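Local coordinates for beta-agarase AgaA (PDB 3WZ1), which cleaves beta-1,4-galactosidic linkages within agarose through the GH16 catalytic domain described here, giving mainly neoagarotetraose, at residues Gly7-Ala12 / Phe186-Val191; Tyr31-Pro34 / Lys38-Arg41; Ser78-Gly83 / Ala254-Pro259; Glu134-Asp139 / Asn242-Asn247. One frame throughout, in Å; residues are numbered along the deposited sequence.

Contact 1. Residues Gly7-Ala12 / Phe186-Val191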
loop_
_atom_site.group_PDB
_atom_site.type_symbol
_atom_site.label_atom_id
_atom_site.label_comp_id
_atom_site.label_asym_id
_atom_site.label_seq_id
_atom_site.Cartn_x
_atom_site.Cartn_y
_atom_site.Cartn_z
ATOM N N GLY A 7 -3.766 13.502 -17.415
ATOM C CA GLY A 7 -2.522 13.700 -18.152
ATOM C C GLY A 7 -1.365 12.864 -17.687
ATOM O O GLY A 7 -0.306 12.876 -18.322
ATOM N N VAL A 8 -1.529 12.135 -16.583
ATOM C CA VAL A 8 -0.452 11.289 -16.063
ATOM C C VAL A 8 -0.632 9.889 -16.642
ATOM O O VAL A 8 -1.558 9.163 -16.274
ATOM C CB VAL A 8 -0.424 11.273 -14.505
ATOM C CG1 VAL A 8 0.724 10.434 -13.973
ATOM C CG2 VAL A 8 -0.407 12.701 -13.962
ATOM N N PRO A 9 0.264 9.493 -17.545
ATOM C CA PRO A 9 -0.029 8.236 -18.249
ATOM C C PRO A 9 0.077 6.999 -17.362
ATOM O O PRO A 9 0.747 7.006 -16.339
ATOM C CB PRO A 9 1.027 8.166 -19.354
ATOM C CG PRO A 9 1.953 9.301 -19.147
ATOM C CD PRO A 9 1.450 10.195 -18.077
ATOM N N VAL A 10 -0.586 5.935 -17.806
ATOM C CA VAL A 10 -0.372 4.599 -17.250
ATOM C C VAL A 10 0.830 3.976 -17.977
ATOM O O VAL A 10 0.822 3.873 -19.196
ATOM C CB VAL A 10 -1.638 3.732 -17.430
ATOM C CG1 VAL A 10 -1.392 2.304 -16.983
ATOM C CG2 VAL A 10 -2.815 4.318 -16.663
ATOM N N PRO A 11 1.883 3.576 -17.240
ATOM C CA PRO A 11 3.128 3.149 -17.890
ATOM C C PRO A 11 3.139 1.698 -18.390
ATOM O O PRO A 11 3.998 1.325 -19.182
ATOM C CB PRO A 11 4.168 3.361 -16.801
ATOM C CG PRO A 11 3.406 3.152 -15.519
ATOM C CD PRO A 11 2.033 3.684 -15.775
ATOM N N ALA A 12 2.195 0.892 -17.931
ATOM C CA ALA A 12 2.100 -0.491 -18.360
ATOM C C ALA A 12 1.415 -0.591 -19.734
ATOM O O ALA A 12 0.731 0.339 -20.167
ATOM C CB ALA A 12 1.342 -1.305 -17.307
ATOM N N PHE A 186 5.684 13.700 -2.810
ATOM C CA PHE A 186 4.759 12.725 -3.386
ATOM C C PHE A 186 5.414 11.970 -4.548
ATOM O O PHE A 186 6.044 12.572 -5.409
ATOM C CB PHE A 186 3.465 13.383 -3.834
ATOM C CG PHE A 186 2.596 13.793 -2.698
ATOM C CD1 PHE A 186 2.820 14.988 -2.038
ATOM C CD2 PHE A 186 1.576 12.975 -2.263
ATOM C CE1 PHE A 186 2.016 15.365 -0.977
ATOM C CE2 PHE A 186 0.773 13.342 -1.197
ATOM C CZ PHE A 186 1.004 14.541 -0.546
ATOM N N HIS A 187 5.258 10.658 -4.548
ATOM C CA HIS A 187 5.748 9.807 -5.639
ATOM C C HIS A 187 4.632 8.893 -6.047
ATOM O O HIS A 187 3.719 8.621 -5.246
ATOM C CB HIS A 187 6.926 8.963 -5.177
ATOM C CG HIS A 187 8.154 9.771 -4.938
ATOM N ND1 HIS A 187 9.057 10.056 -5.942
ATOM C CD2 HIS A 187 8.606 10.399 -3.826
ATOM C CE1 HIS A 187 10.017 10.819 -5.453
ATOM N NE2 HIS A 187 9.777 11.028 -4.169
ATOM N N ARG A 188 4.681 8.396 -7.276
ATOM C CA ARG A 188 3.643 7.470 -7.672
ATOM C C ARG A 188 4.228 6.094 -7.823
ATOM O O ARG A 188 5.317 5.928 -8.379
ATOM C CB ARG A 188 2.844 7.952 -8.878
ATOM C CG ARG A 188 3.536 7.938 -10.177
ATOM C CD ARG A 188 2.529 8.369 -11.244
ATOM N NE ARG A 188 3.191 8.561 -12.520
ATOM C CZ ARG A 188 2.929 7.921 -13.658
ATOM N NH1 ARG A 188 2.016 6.963 -13.732
ATOM N NH2 ARG A 188 3.597 8.280 -14.752
ATOM N N VAL A 189 3.554 5.116 -7.250
ATOM C CA VAL A 189 4.033 3.751 -7.278
ATOM C C VAL A 189 2.863 2.906 -7.739
ATOM O O VAL A 189 1.765 3.004 -7.199
ATOM C CB VAL A 189 4.549 3.281 -5.907
ATOM C CG1 VAL A 189 5.158 1.908 -6.005
ATOM C CG2 VAL A 189 5.573 4.274 -5.383
ATOM N N GLY A 190 3.090 2.096 -8.762
ATOM C CA GLY A 190 2.042 1.256 -9.299
ATOM C C GLY A 190 2.484 -0.163 -9.580
ATOM O O GLY A 190 3.669 -0.450 -9.741
ATOM N N VAL A 191 1.518 -1.079 -9.584
ATOM C CA VAL A 191 1.777 -2.446 -10.039
ATOM C C VAL A 191 0.790 -2.807 -11.140
ATOM O O VAL A 191 -0.411 -2.514 -11.041
ATOM C CB VAL A 191 1.700 -3.473 -8.885
ATOM C CG1 VAL A 191 1.799 -4.918 -9.385
ATOM C CG2 VAL A 191 2.810 -3.226 -7.889
HETATM O O HOH W 1 3.920 6.792 -17.252
#

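Contact 2. Residues Tyr31-Pro34 / Lys38-Arg41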
loop_
_atom_site.group_PDB
_atom_site.type_symbol
_atom_site.label_atom_id
_atom_site.label_comp_id
_atom_site.label_asym_id
_atom_site.label_seq_id
_atom_site.Cartn_x
_atom_site.Cartn_y
_atom_site.Cartn_z
ATOM N N TYR A 31 -12.632 15.746 -1.548
ATOM C CA TYR A 31 -13.834 15.937 -0.739
ATOM C C TYR A 31 -13.404 16.008 0.709
ATOM O O TYR A 31 -12.247 15.709 1.049
ATOM C CB TYR A 31 -14.853 14.813 -0.943
ATOM C CG TYR A 31 -14.311 13.395 -0.806
ATOM C CD1 TYR A 31 -13.766 12.730 -1.898
ATOM C CD2 TYR A 31 -14.392 12.717 0.411
ATOM C CE1 TYR A 31 -13.275 11.451 -1.770
ATOM C CE2 TYR A 31 -13.926 11.431 0.545
ATOM C CZ TYR A 31 -13.366 10.794 -0.547
ATOM O OH TYR A 31 -12.899 9.489 -0.420
ATOM N N GLU A 32 -14.333 16.402 1.576
ATOM C CA GLU A 32 -14.045 16.529 2.999
ATOM C C GLU A 32 -14.734 15.370 3.730
ATOM O O GLU A 32 -15.956 15.235 3.680
ATOM C CB GLU A 32 -14.516 17.896 3.514
ATOM C CG GLU A 32 -13.751 19.063 2.909
ATOM C CD GLU A 32 -12.271 19.050 3.263
ATOM O OE1 GLU A 32 -11.946 18.849 4.453
ATOM O OE2 GLU A 32 -11.426 19.245 2.345
ATOM N N ALA A 33 -13.930 14.524 4.380
ATOM C CA ALA A 33 -14.441 13.420 5.201
ATOM C C ALA A 33 -13.707 13.446 6.531
ATOM O O ALA A 33 -12.602 12.901 6.674
ATOM C CB ALA A 33 -14.272 12.089 4.498
ATOM N N PRO A 34 -14.294 14.133 7.520
ATOM C CA PRO A 34 -13.672 14.231 8.825
ATOM C C PRO A 34 -13.447 12.888 9.492
ATOM O O PRO A 34 -14.144 11.923 9.199
ATOM C CB PRO A 34 -14.657 15.095 9.614
ATOM C CG PRO A 34 -15.294 15.940 8.582
ATOM C CD PRO A 34 -15.452 15.048 7.394
ATOM N N LYS A 38 -16.653 10.505 8.696
ATOM C CA LYS A 38 -16.273 10.527 7.285
ATOM C C LYS A 38 -17.291 11.313 6.439
ATOM O O LYS A 38 -17.673 12.419 6.818
ATOM C CB LYS A 38 -16.018 9.099 6.781
ATOM C CG LYS A 38 -14.902 8.355 7.505
ATOM C CD LYS A 38 -13.557 9.048 7.313
ATOM C CE LYS A 38 -12.394 8.164 7.751
ATOM N NZ LYS A 38 -12.370 7.952 9.235
ATOM N N SER A 39 -17.706 10.769 5.301
ATOM C CA SER A 39 -18.636 11.450 4.402
ATOM C C SER A 39 -19.339 10.452 3.506
ATOM O O SER A 39 -18.913 9.304 3.365
ATOM C CB SER A 39 -17.908 12.486 3.564
ATOM O OG SER A 39 -17.241 11.865 2.478
ATOM N N THR A 40 -20.435 10.893 2.886
ATOM C CA THR A 40 -21.158 10.023 1.975
ATOM C C THR A 40 -20.227 9.549 0.846
ATOM O O THR A 40 -20.202 8.368 0.509
ATOM C CB THR A 40 -22.387 10.738 1.402
ATOM O OG1 THR A 40 -23.188 11.212 2.496
ATOM C CG2 THR A 40 -23.193 9.804 0.557
ATOM N N ARG A 41 -19.448 10.469 0.289
ATOM C CA ARG A 41 -18.550 10.114 -0.818
ATOM C C ARG A 41 -17.495 9.104 -0.362
ATOM O O ARG A 41 -17.170 8.171 -1.095
ATOM C CB ARG A 41 -17.874 11.360 -1.387
ATOM C CG ARG A 41 -16.870 11.057 -2.495
ATOM C CD ARG A 41 -17.371 11.496 -3.856
ATOM N NE ARG A 41 -17.423 12.957 -3.892
ATOM C CZ ARG A 41 -16.516 13.755 -4.458
ATOM N NH1 ARG A 41 -15.449 13.260 -5.086
ATOM N NH2 ARG A 41 -16.696 15.075 -4.407
#

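Contact 3. Residues Ser78-Gly83 / Ala254-Pro259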
loop_
_atom_site.group_PDB
_atom_site.type_symbol
_atom_site.label_atom_id
_atom_site.label_comp_id
_atom_site.label_asym_id
_atom_site.label_seq_id
_atom_site.Cartn_x
_atom_site.Cartn_y
_atom_site.Cartn_z
ATOM N N SER A 78 -1.265 8.803 13.078
ATOM C CA SER A 78 -0.754 7.924 14.113
ATOM C C SER A 78 -0.792 8.653 15.448
ATOM O O SER A 78 -0.728 9.892 15.513
ATOM C CB SER A 78 0.667 7.469 13.797
ATOM O OG SER A 78 1.561 8.561 13.667
ATOM N N GLY A 79 -0.887 7.877 16.517
ATOM C CA GLY A 79 -0.810 8.428 17.871
ATOM C C GLY A 79 -0.601 7.337 18.879
ATOM O O GLY A 79 -0.852 6.169 18.598
ATOM N N ARG A 80 -0.118 7.715 20.056
ATOM C CA ARG A 80 0.045 6.761 21.143
ATOM C C ARG A 80 -1.326 6.413 21.707
ATOM O O ARG A 80 -2.157 7.314 21.939
ATOM C CB ARG A 80 0.909 7.348 22.251
ATOM C CG ARG A 80 1.065 6.433 23.468
ATOM C CD ARG A 80 1.821 5.164 23.154
ATOM N NE ARG A 80 3.211 5.447 22.839
ATOM C CZ ARG A 80 3.966 4.768 21.985
ATOM N NH1 ARG A 80 3.497 3.706 21.316
ATOM N NH2 ARG A 80 5.227 5.152 21.792
ATOM N N LYS A 81 -1.564 5.122 21.927
ATOM C CA LYS A 81 -2.753 4.697 22.665
ATOM C C LYS A 81 -2.459 4.962 24.140
ATOM O O LYS A 81 -1.515 4.370 24.684
ATOM C CB LYS A 81 -3.053 3.223 22.392
ATOM C CG LYS A 81 -4.151 2.662 23.284
ATOM C CD LYS A 81 -4.509 1.238 22.923
ATOM C CE LYS A 81 -5.682 0.724 23.760
ATOM N NZ LYS A 81 -5.858 -0.729 23.495
ATOM N N PRO A 82 -3.210 5.888 24.765
ATOM C CA PRO A 82 -2.828 6.322 26.111
ATOM C C PRO A 82 -2.697 5.194 27.132
ATOM O O PRO A 82 -3.523 4.293 27.195
ATOM C CB PRO A 82 -3.941 7.299 26.499
ATOM C CG PRO A 82 -4.432 7.843 25.210
ATOM C CD PRO A 82 -4.322 6.705 24.235
ATOM N N GLY A 83 -1.610 5.250 27.889
ATOM C CA GLY A 83 -1.335 4.292 28.952
ATOM C C GLY A 83 -0.861 2.929 28.496
ATOM O O GLY A 83 -0.856 1.979 29.279
ATOM N N ALA A 254 7.473 11.093 21.301
ATOM C CA ALA A 254 7.818 12.377 20.705
ATOM C C ALA A 254 7.542 12.389 19.198
ATOM O O ALA A 254 7.044 13.366 18.665
ATOM C CB ALA A 254 9.275 12.720 20.976
ATOM N N GLU A 255 7.839 11.278 18.530
ATOM C CA GLU A 255 7.560 11.144 17.097
ATOM C C GLU A 255 6.050 11.140 16.835
ATOM O O GLU A 255 5.544 11.832 15.959
ATOM C CB GLU A 255 8.193 9.871 16.557
ATOM C CG GLU A 255 9.703 9.950 16.425
ATOM C CD GLU A 255 10.377 8.636 16.170
ATOM O OE1 GLU A 255 9.788 7.567 16.440
ATOM O OE2 GLU A 255 11.526 8.652 15.681
ATOM N N LEU A 256 5.315 10.379 17.649
ATOM C CA LEU A 256 3.874 10.256 17.462
ATOM C C LEU A 256 3.134 11.561 17.711
ATOM O O LEU A 256 2.081 11.802 17.145
ATOM C CB LEU A 256 3.315 9.169 18.384
ATOM C CG LEU A 256 3.718 7.754 17.996
ATOM C CD1 LEU A 256 3.520 6.829 19.171
ATOM C CD2 LEU A 256 2.928 7.282 16.792
ATOM N N ALA A 257 3.712 12.403 18.566
ATOM C CA ALA A 257 3.140 13.689 18.861
ATOM C C ALA A 257 3.449 14.780 17.850
ATOM O O ALA A 257 2.840 15.839 17.909
ATOM C CB ALA A 257 3.560 14.125 20.247
ATOM N N ASP A 258 4.384 14.515 16.944
ATOM C CA ASP A 258 4.850 15.514 15.964
ATOM C C ASP A 258 3.994 15.531 14.688
ATOM O O ASP A 258 4.066 14.603 13.889
ATOM C CB ASP A 258 6.319 15.217 15.633
ATOM C CG ASP A 258 6.949 16.287 14.779
ATOM O OD1 ASP A 258 6.210 17.104 14.237
ATOM O OD2 ASP A 258 8.184 16.274 14.671
ATOM N N PRO A 259 3.166 16.567 14.501
ATOM C CA PRO A 259 2.230 16.598 13.383
ATOM C C PRO A 259 2.925 16.702 12.036
ATOM O O PRO A 259 2.299 16.437 11.012
ATOM C CB PRO A 259 1.389 17.849 13.649
ATOM C CG PRO A 259 2.227 18.700 14.510
ATOM C CD PRO A 259 3.084 17.796 15.316
#

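Contact 4. Residues Glu134-Asp139 / Asn242-Asn247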
loop_
_atom_site.group_PDB
_atom_site.type_symbol
_atom_site.label_atom_id
_atom_site.label_comp_id
_atom_site.label_asym_id
_atom_site.label_seq_id
_atom_site.Cartn_x
_atom_site.Cartn_y
_atom_site.Cartn_z
ATOM N N GLU A 134 5.079 -0.088 0.218
ATOM C CA GLU A 134 5.419 -0.510 1.575
ATOM C C GLU A 134 6.798 0.057 1.836
ATOM O O GLU A 134 7.776 -0.379 1.226
ATOM C CB GLU A 134 5.412 -2.026 1.742
ATOM C CG GLU A 134 5.803 -2.468 3.143
ATOM C CD GLU A 134 5.590 -3.942 3.375
ATOM O OE1 GLU A 134 6.330 -4.779 2.797
ATOM O OE2 GLU A 134 4.633 -4.290 4.109
ATOM N N ALA A 135 6.870 1.053 2.701
ATOM C CA ALA A 135 8.111 1.764 2.869
ATOM C C ALA A 135 8.128 2.482 4.195
ATOM O O ALA A 135 7.064 2.746 4.789
ATOM C CB ALA A 135 8.284 2.751 1.735
ATOM N N TYR A 136 9.336 2.807 4.654
ATOM C CA TYR A 136 9.550 3.308 6.011
ATOM C C TYR A 136 10.279 4.638 5.861
ATOM O O TYR A 136 11.452 4.656 5.433
ATOM C CB TYR A 136 10.330 2.267 6.846
ATOM C CG TYR A 136 9.757 0.876 6.648
ATOM C CD1 TYR A 136 10.121 0.122 5.535
ATOM C CD2 TYR A 136 8.805 0.320 7.537
ATOM C CE1 TYR A 136 9.565 -1.113 5.286
ATOM C CE2 TYR A 136 8.265 -0.932 7.306
ATOM C CZ TYR A 136 8.631 -1.644 6.168
ATOM O OH TYR A 136 8.111 -2.889 5.884
ATOM N N GLY A 137 9.587 5.741 6.122
ATOM C CA GLY A 137 10.100 7.081 5.797
ATOM C C GLY A 137 11.088 7.715 6.761
ATOM O O GLY A 137 11.669 8.744 6.430
ATOM N N SER A 138 11.297 7.090 7.922
ATOM C CA SER A 138 12.023 7.699 9.047
ATOM C C SER A 138 13.344 8.359 8.682
ATOM O O SER A 138 14.195 7.728 8.061
ATOM C CB SER A 138 12.341 6.650 10.092
ATOM O OG SER A 138 12.949 7.294 11.193
ATOM N N ASP A 139 13.514 9.587 9.165
ATOM C CA ASP A 139 14.784 10.317 9.066
ATOM C C ASP A 139 15.678 10.081 10.296
ATOM O O ASP A 139 16.665 10.810 10.481
ATOM C CB ASP A 139 14.528 11.817 8.826
ATOM C CG ASP A 139 13.859 12.540 10.018
ATOM O OD1 ASP A 139 13.629 11.911 11.071
ATOM O OD2 ASP A 139 13.542 13.752 9.864
ATOM N N ASN A 242 5.736 -6.374 13.033
ATOM C CA ASN A 242 6.467 -7.166 14.020
ATOM C C ASN A 242 7.979 -7.252 13.767
ATOM O O ASN A 242 8.750 -7.169 14.715
ATOM C CB ASN A 242 5.929 -8.585 14.127
ATOM C CG ASN A 242 4.589 -8.651 14.817
ATOM O OD1 ASN A 242 4.493 -8.828 16.042
ATOM N ND2 ASN A 242 3.559 -8.507 14.057
ATOM N N TRP A 243 8.390 -7.383 12.513
ATOM C CA TRP A 243 9.827 -7.506 12.222
ATOM C C TRP A 243 10.582 -6.255 12.683
ATOM O O TRP A 243 11.799 -6.304 12.864
ATOM C CB TRP A 243 10.105 -7.817 10.735
ATOM C CG TRP A 243 9.906 -6.658 9.835
ATOM C CD1 TRP A 243 8.708 -6.126 9.405
ATOM C CD2 TRP A 243 10.924 -5.833 9.274
ATOM N NE1 TRP A 243 8.932 -5.041 8.614
ATOM C CE2 TRP A 243 10.282 -4.825 8.515
ATOM C CE3 TRP A 243 12.326 -5.852 9.322
ATOM C CZ2 TRP A 243 10.980 -3.853 7.821
ATOM C CZ3 TRP A 243 13.022 -4.881 8.626
ATOM C CH2 TRP A 243 12.347 -3.880 7.887
ATOM N N ARG A 244 9.868 -5.131 12.848
ATOM C CA ARG A 244 10.449 -3.914 13.393
ATOM C C ARG A 244 10.294 -3.854 14.917
ATOM O O ARG A 244 11.293 -3.805 15.642
ATOM C CB ARG A 244 9.826 -2.674 12.733
ATOM C CG ARG A 244 9.826 -2.713 11.195
ATOM C CD ARG A 244 10.209 -1.376 10.592
ATOM N NE ARG A 244 11.658 -1.214 10.551
ATOM C CZ ARG A 244 12.287 -0.087 10.241
ATOM N NH1 ARG A 244 13.623 -0.091 10.218
ATOM N NH2 ARG A 244 11.631 1.036 9.970
ATOM N N SER A 245 9.056 -3.833 15.424
ATOM C CA SER A 245 8.831 -3.547 16.837
ATOM C C SER A 245 9.157 -4.718 17.765
ATOM O O SER A 245 9.463 -4.479 18.941
ATOM C CB SER A 245 7.393 -3.070 17.116
ATOM O OG SER A 245 6.437 -4.014 16.679
ATOM N N ASP A 246 9.113 -5.949 17.273
ATOM C CA ASP A 246 9.541 -7.096 18.102
ATOM C C ASP A 246 11.017 -6.919 18.412
ATOM O O ASP A 246 11.519 -7.463 19.404
ATOM C CB ASP A 246 9.421 -8.452 17.403
ATOM C CG ASP A 246 7.988 -8.937 17.226
ATOM O OD1 ASP A 246 7.051 -8.309 17.734
ATOM O OD2 ASP A 246 7.829 -9.975 16.538
ATOM N N ASN A 247 11.709 -6.206 17.525
ATOM C CA ASN A 247 13.152 -6.112 17.531
ATOM C C ASN A 247 13.666 -4.739 17.899
ATOM O O ASN A 247 14.834 -4.447 17.647
ATOM C CB ASN A 247 13.676 -6.580 16.159
ATOM C CG ASN A 247 13.264 -8.005 15.841
ATOM O OD1 ASN A 247 12.676 -8.302 14.775
ATOM N ND2 ASN A 247 13.507 -8.890 16.773
#

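Contact 1. Residues Gly7-Ala12 / Phe186-Val191
The guanidinium of Arg188 has the methyl CG1 of Val8 over the centre of one face, 3.4 Å from CZ. From an oblique direction, Pro11 CD comes near NH1, and so does the carbonyl of Pro9. Arg188 NH1 donates to Pro9 O at 2.9 Å; the oxygen lies 31° out of the guanidinium plane, so the bond is bent, with 134° at the hydrogen, although the nitrogen sits almost straight ahead of the carbonyl. NH2 also gives a bond to a water at 2.9 Å, and that water reaches back to Pro9 O in a weak bond, closing a small polar circuit around the carbonyl. With its chain extended from CG to NE, Arg188 spans the gap between Val8 CA and Arg188 CA, 10.1 Å apart. Val8 comes from the opposite direction and lays CG1, anti to the backbone N (chi1 -178°), on the face. The same NH1 forms a salt bridge with Glu105, which probably steadies the charge beside nearby Arg270. Replacing Arg188 by a leucine would probably leave Glu105 without this mate and Pro9 O without its NH1 donor. This is a surface contact of the GH16 jelly roll: strand 187-195 runs antiparallel between strands 102-109 and 198-203, while the loop before strand 18-22 passes over it, Val8 also resting on Trp268 of strand 264-276 and Pro11 on Tyr103 and Tyr202.

Contact 2. Residues Tyr31-Pro34 / Lys38-Arg41
This is a local turn contact at the periphery of the domain, where the loop following strand 18-22 doubles back on itself just before helix 40-45. Tyr31 and Arg41 close its far end. Arg41 CG lies over one face of the Tyr31 ring, 3.7 Å from the centroid and 15° off the normal, a CH-pi contact. Bends at chi2 and chi3 then fold the arginine back, so that Tyr31 CD1 lies over one face of the guanidinium, toward its rim, 3.6 Å from Arg41 NH1, with the two planes 46° apart. With an alanine in place of Tyr31, Arg41 CG is likely to lose the ring it lies on and Asp27 its phenol partner. Ser39 occupies the N-cap of the helix: its OG, placed between backbone N and carbonyl carbon (chi1 80°), takes the N-H of Phe42 and at the same time packs on Ala33 CB at 3.6 Å and beside Tyr31 CD2. Nearer the turn, Ala33 CB leans on the Lys38 backbone, 3.7 Å from its C atom. Lys38 N donates to Pro34 O at 2.9 Å, and its CA also approaches that oxygen, in a 3.2 Å CA-H...O contact. The Lys38 chain, bent at chi2 and chi4, runs past Pro34 O (CD at 3.5 Å) and carries NZ to the carboxylate of Glu48 and the carbonyls of Ala35 and Ser67.

Contact 3. Residues Ser78-Gly83 / Ala254-Pro259
Van der Waals packing of Leu256 on polar side chains makes this contact, its two methyls reaching to different residues of the strand end. CD1 sits over the centre of one face of the Arg80 guanidinium, 3.5 Å from CZ. CD2 drops onto the Ser78 side chain, 3.6 Å from OG and 3.8 Å from CB, and comes within 3.9 Å of Gly79 N. At Gly79 the backbones are closest, its CA 5.0 Å from Leu256 CA. Chi1 of -70° sets Leu256 CG anti to the carbonyl carbon, which aims both methyls at the strand.

The polar groups involved are satisfied by residues beyond the two segments. Arg80 leaves its backbone with CG anti to N (chi1 177°), then turns at chi2 and chi3, so that the guanidinium stands flat against the leucine while its nitrogens bond outward: NE makes a salt bridge with Asp253, NH2 binds the carbonyl of Pro251 and NH1 that of Gln86. Three partners fix the rotation of the group and present its face to CD1. Ser78 OG bonds the carbonyl of Asn262, whose side-chain amide in turn reaches Leu256 O.

The contact seats short helix 253-256 against the end of strand 73-80. Val87 of neighbouring strand 87-94 also touches Leu256, as do Met113 and Pro251 from loops.

Contact 4. Residues Glu134-Asp139 / Asn242-Asn247
This contact joins a short helix to the end of strand 128-135, which carries the predicted nucleophile Glu129 and proton donor Glu134, beside the predicted active site of the GH16 jelly roll; Tyr136 follows directly after the strand. Tyr136 and Trp243 meet as an offset edge-to-face pair, with the edge of the indole directed at the tyrosine face. The centroids of the Tyr136 ring and the Trp243 six-membered ring are 5.5 Å apart and the planes stand at 81°. The nearest carbons are Trp243 CZ2 and Tyr136 CZ, at 3.6 Å. Tyr136 OH lies at the edge of the indole, 3.6 Å from Trp243 NE1, and both groups bond OE1 of Gln241. The amide of Gln241 also donates to Glu134 OE2, making it a second-shell link between this aromatic pair and the predicted acid; His151 holds the other oxygen, OE1.

Arg244, from the same helix, crosses Tyr136 at a slant. Its NH2 is 3.6 Å from Tyr136 CB, and CD is 3.8 Å from the ring atom CD2. Bends at chi2 (-138°) and chi3 (83°) bring the guanidinium to this spot, where Gln143 takes NH1, the carbonyl of Val114 takes NH2, and Tyr146 adds a cation-pi contact. Arg244 CG also sits over one face of the indole, toward its rim.

Helix 242-245 thus packs, right after strand 232-239, against the exit of strand 128-135; Tyr136 leans further on Ala116 of strand 116-123, and Trp173 of strand 173-174 touches both aromatic residues.

Overall arrangement
All four contacts lie in the one GH16 jelly-roll domain. Contact 1 joins the N-terminal loop to strand 187-195, and contact 2 falls within the chain it spans. Contacts 1 and 3 lie on opposite sides of the chain's centre, their own centres 32 Å apart, and their segments alternate along the sequence. Contacts 3 and 4 are neighbours, with centres 16 Å and nearest atoms about 5 Å apart; their consecutive helices, 253-256 and 242-245, pack on the ends of strands 73-80 and 128-135. Only contact 4 holds a predicted catalytic residue; away from that site, contacts 1 and 3 tie a loop and a short helix to strands, and contact 2 closes a local turn.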